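Local structure of xylulose kinase (Bifidobacterium adolescentis ATCC 15703, 3I8B) at residues Arg125-Trp130 with Gly135-Ala140. The protein probably catalyses the ATP-dependent phosphorylation of D-xylulose to D-xylulose 5-phosphate, as a member of the FGGY family of carbohydrate kinases. Sequence-based numbering, arbitrary orientation.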
loop_
_atom_site.group_PDB
_atom_site.type_symbol
_atom_site.label_atom_id
_atom_site.label_comp_id
_atom_site.label_asym_id
_atom_site.label_seq_id
_atom_site.Cartn_x
_atom_site.Cartn_y
_atom_site.Cartn_z
ATOM N N ARG A 125 -12.077 -21.642 1.541
ATOM C CA ARG A 125 -12.094 -21.920 0.115
ATOM C C ARG A 125 -12.291 -20.634 -0.693
ATOM O O ARG A 125 -11.664 -20.440 -1.734
ATOM C CB ARG A 125 -13.173 -22.957 -0.213
ATOM C CG ARG A 125 -13.250 -23.335 -1.677
ATOM C CD ARG A 125 -14.087 -24.580 -1.896
ATOM N NE ARG A 125 -15.510 -24.376 -1.628
ATOM C CZ ARG A 125 -16.190 -25.023 -0.684
ATOM N NH1 ARG A 125 -15.565 -25.900 0.085
ATOM N NH2 ARG A 125 -17.490 -24.790 -0.506
ATOM N N GLY A 126 -13.155 -19.753 -0.200
ATOM C CA GLY A 126 -13.394 -18.487 -0.856
ATOM C C GLY A 126 -12.145 -17.629 -0.796
ATOM O O GLY A 126 -11.769 -17.019 -1.787
ATOM N N LYS A 127 -11.501 -17.589 0.366
ATOM C CA LYS A 127 -10.261 -16.835 0.502
ATOM C C LYS A 127 -9.237 -17.323 -0.512
ATOM O O LYS A 127 -8.626 -16.524 -1.202
ATOM C CB LYS A 127 -9.696 -16.920 1.923
ATOM C CG LYS A 127 -10.504 -16.158 2.959
ATOM C CD LYS A 127 -9.853 -16.247 4.341
ATOM C CE LYS A 127 -10.634 -15.433 5.365
ATOM N NZ LYS A 127 -10.501 -16.004 6.738
ATOM N N GLN A 128 -9.072 -18.636 -0.617
ATOM C CA GLN A 128 -8.095 -19.215 -1.530
ATOM C C GLN A 128 -8.399 -18.895 -2.990
ATOM O O GLN A 128 -7.484 -18.658 -3.790
ATOM C CB GLN A 128 -8.026 -20.730 -1.328
ATOM C CG GLN A 128 -7.373 -21.484 -2.468
ATOM C CD GLN A 128 -7.173 -22.949 -2.140
ATOM O OE1 GLN A 128 -6.745 -23.295 -1.033
ATOM N NE2 GLN A 128 -7.490 -23.820 -3.092
ATOM N N ARG A 129 -9.681 -18.901 -3.344
ATOM C CA ARG A 129 -10.090 -18.603 -4.717
ATOM C C ARG A 129 -9.843 -17.133 -5.088
ATOM O O ARG A 129 -9.525 -16.817 -6.246
ATOM C CB ARG A 129 -11.558 -18.981 -4.935
ATOM C CG ARG A 129 -11.782 -20.487 -5.145
ATOM C CD ARG A 129 -13.275 -20.860 -5.002
ATOM N NE ARG A 129 -13.500 -22.281 -5.271
ATOM C CZ ARG A 129 -14.642 -22.921 -5.046
ATOM N NH1 ARG A 129 -15.687 -22.272 -4.545
ATOM N NH2 ARG A 129 -14.741 -24.216 -5.328
ATOM N N TRP A 130 -9.996 -16.240 -4.114
ATOM C CA TRP A 130 -9.684 -14.825 -4.327
ATOM C C TRP A 130 -8.190 -14.622 -4.542
ATOM O O TRP A 130 -7.768 -13.927 -5.477
ATOM C CB TRP A 130 -10.182 -13.954 -3.159
ATOM C CG TRP A 130 -11.623 -13.598 -3.284
ATOM C CD1 TRP A 130 -12.679 -14.131 -2.573
ATOM C CD2 TRP A 130 -12.190 -12.644 -4.191
ATOM N NE1 TRP A 130 -13.859 -13.554 -2.989
ATOM C CE2 TRP A 130 -13.587 -12.646 -3.982
ATOM C CE3 TRP A 130 -11.650 -11.782 -5.153
ATOM C CZ2 TRP A 130 -14.449 -11.821 -4.704
ATOM C CZ3 TRP A 130 -12.511 -10.965 -5.877
ATOM C CH2 TRP A 130 -13.895 -10.992 -5.648
ATOM N N GLY A 135 -4.791 -12.251 -6.488
ATOM C CA GLY A 135 -3.665 -12.055 -5.583
ATOM C C GLY A 135 -3.972 -11.801 -4.111
ATOM O O GLY A 135 -3.095 -12.008 -3.254
ATOM N N SER A 136 -5.185 -11.333 -3.797
ATOM C CA SER A 136 -5.509 -10.972 -2.419
ATOM C C SER A 136 -6.919 -11.379 -2.001
ATOM O O SER A 136 -7.860 -11.388 -2.808
ATOM C CB SER A 136 -5.353 -9.459 -2.180
ATOM O OG SER A 136 -4.130 -8.952 -2.690
ATOM N N SER A 137 -7.060 -11.697 -0.720
ATOM C CA SER A 137 -8.362 -11.996 -0.145
ATOM C C SER A 137 -9.053 -10.712 0.345
ATOM O O SER A 137 -8.448 -9.922 1.087
ATOM C CB SER A 137 -8.204 -13.005 0.990
ATOM O OG SER A 137 -9.458 -13.288 1.575
ATOM N N PRO A 138 -10.329 -10.504 -0.056
ATOM C CA PRO A 138 -11.060 -9.259 0.223
ATOM C C PRO A 138 -10.968 -8.760 1.666
ATOM O O PRO A 138 -11.098 -9.530 2.622
ATOM C CB PRO A 138 -12.514 -9.618 -0.123
ATOM C CG PRO A 138 -12.397 -10.648 -1.154
ATOM C CD PRO A 138 -11.159 -11.458 -0.809
ATOM N N VAL A 139 -10.705 -7.464 1.803
ATOM C CA VAL A 139 -10.862 -6.748 3.065
ATOM C C VAL A 139 -11.560 -5.450 2.695
ATOM O O VAL A 139 -11.651 -5.109 1.515
ATOM C CB VAL A 139 -9.508 -6.465 3.791
ATOM C CG1 VAL A 139 -8.897 -7.755 4.332
ATOM C CG2 VAL A 139 -8.521 -5.756 2.868
ATOM N N ALA A 140 -12.060 -4.739 3.687
ATOM C CA ALA A 140 -12.784 -3.491 3.461
ATOM C C ALA A 140 -11.991 -2.466 2.649
ATOM O O ALA A 140 -12.580 -1.597 2.004
ATOM C CB ALA A 140 -13.205 -2.882 4.798
#
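Trp-130 lays one face of its indole against the ring of Pro-138, eight residues on, where the chain doubles back along the helix it has just left. Followed outward, CB of Trp-130 lies 3.5 Å from the carbonyl O of Ser-136, a buried oxygen without a hydrogen-bond partner. CG of Trp-130, anti to the carbonyl carbon (chi1 -83°), brings the ring face to Pro-138 and meets its CD at 3.3 Å; CD1 rests against the same carbon. CD2, NE1 and CE2 all face CG of Pro-138, which stands 3.5 Å from the centroid of the five-membered ring and 4° off its normal, a CH-pi contact; the six-membered ring carries on past the proline. NE1 hydrogen-bonds to Leu-105 O. With alanine in place of Trp-130, the Pro-138 ring would probably lose its flat partner and the Leu-105 carbonyl this N-H. One turn earlier, CG of Lys-127 passes 3.4 Å from OG of Ser-137. At Gly-135 (phi 102°) a CB would jam against the preceding carbonyl O, which calls for glycine. Helix 99-110 flanks the contact, Ile-106 touching Lys-127, Ser-137 and Pro-138, and Leu-109 touching Trp-130. Through Ser-136 OG, bonded to Gly-316 N, this loop between helices 122-134 and 143-153 of the FGGY N-terminal family region meets strand 315-318 of the C-terminal one.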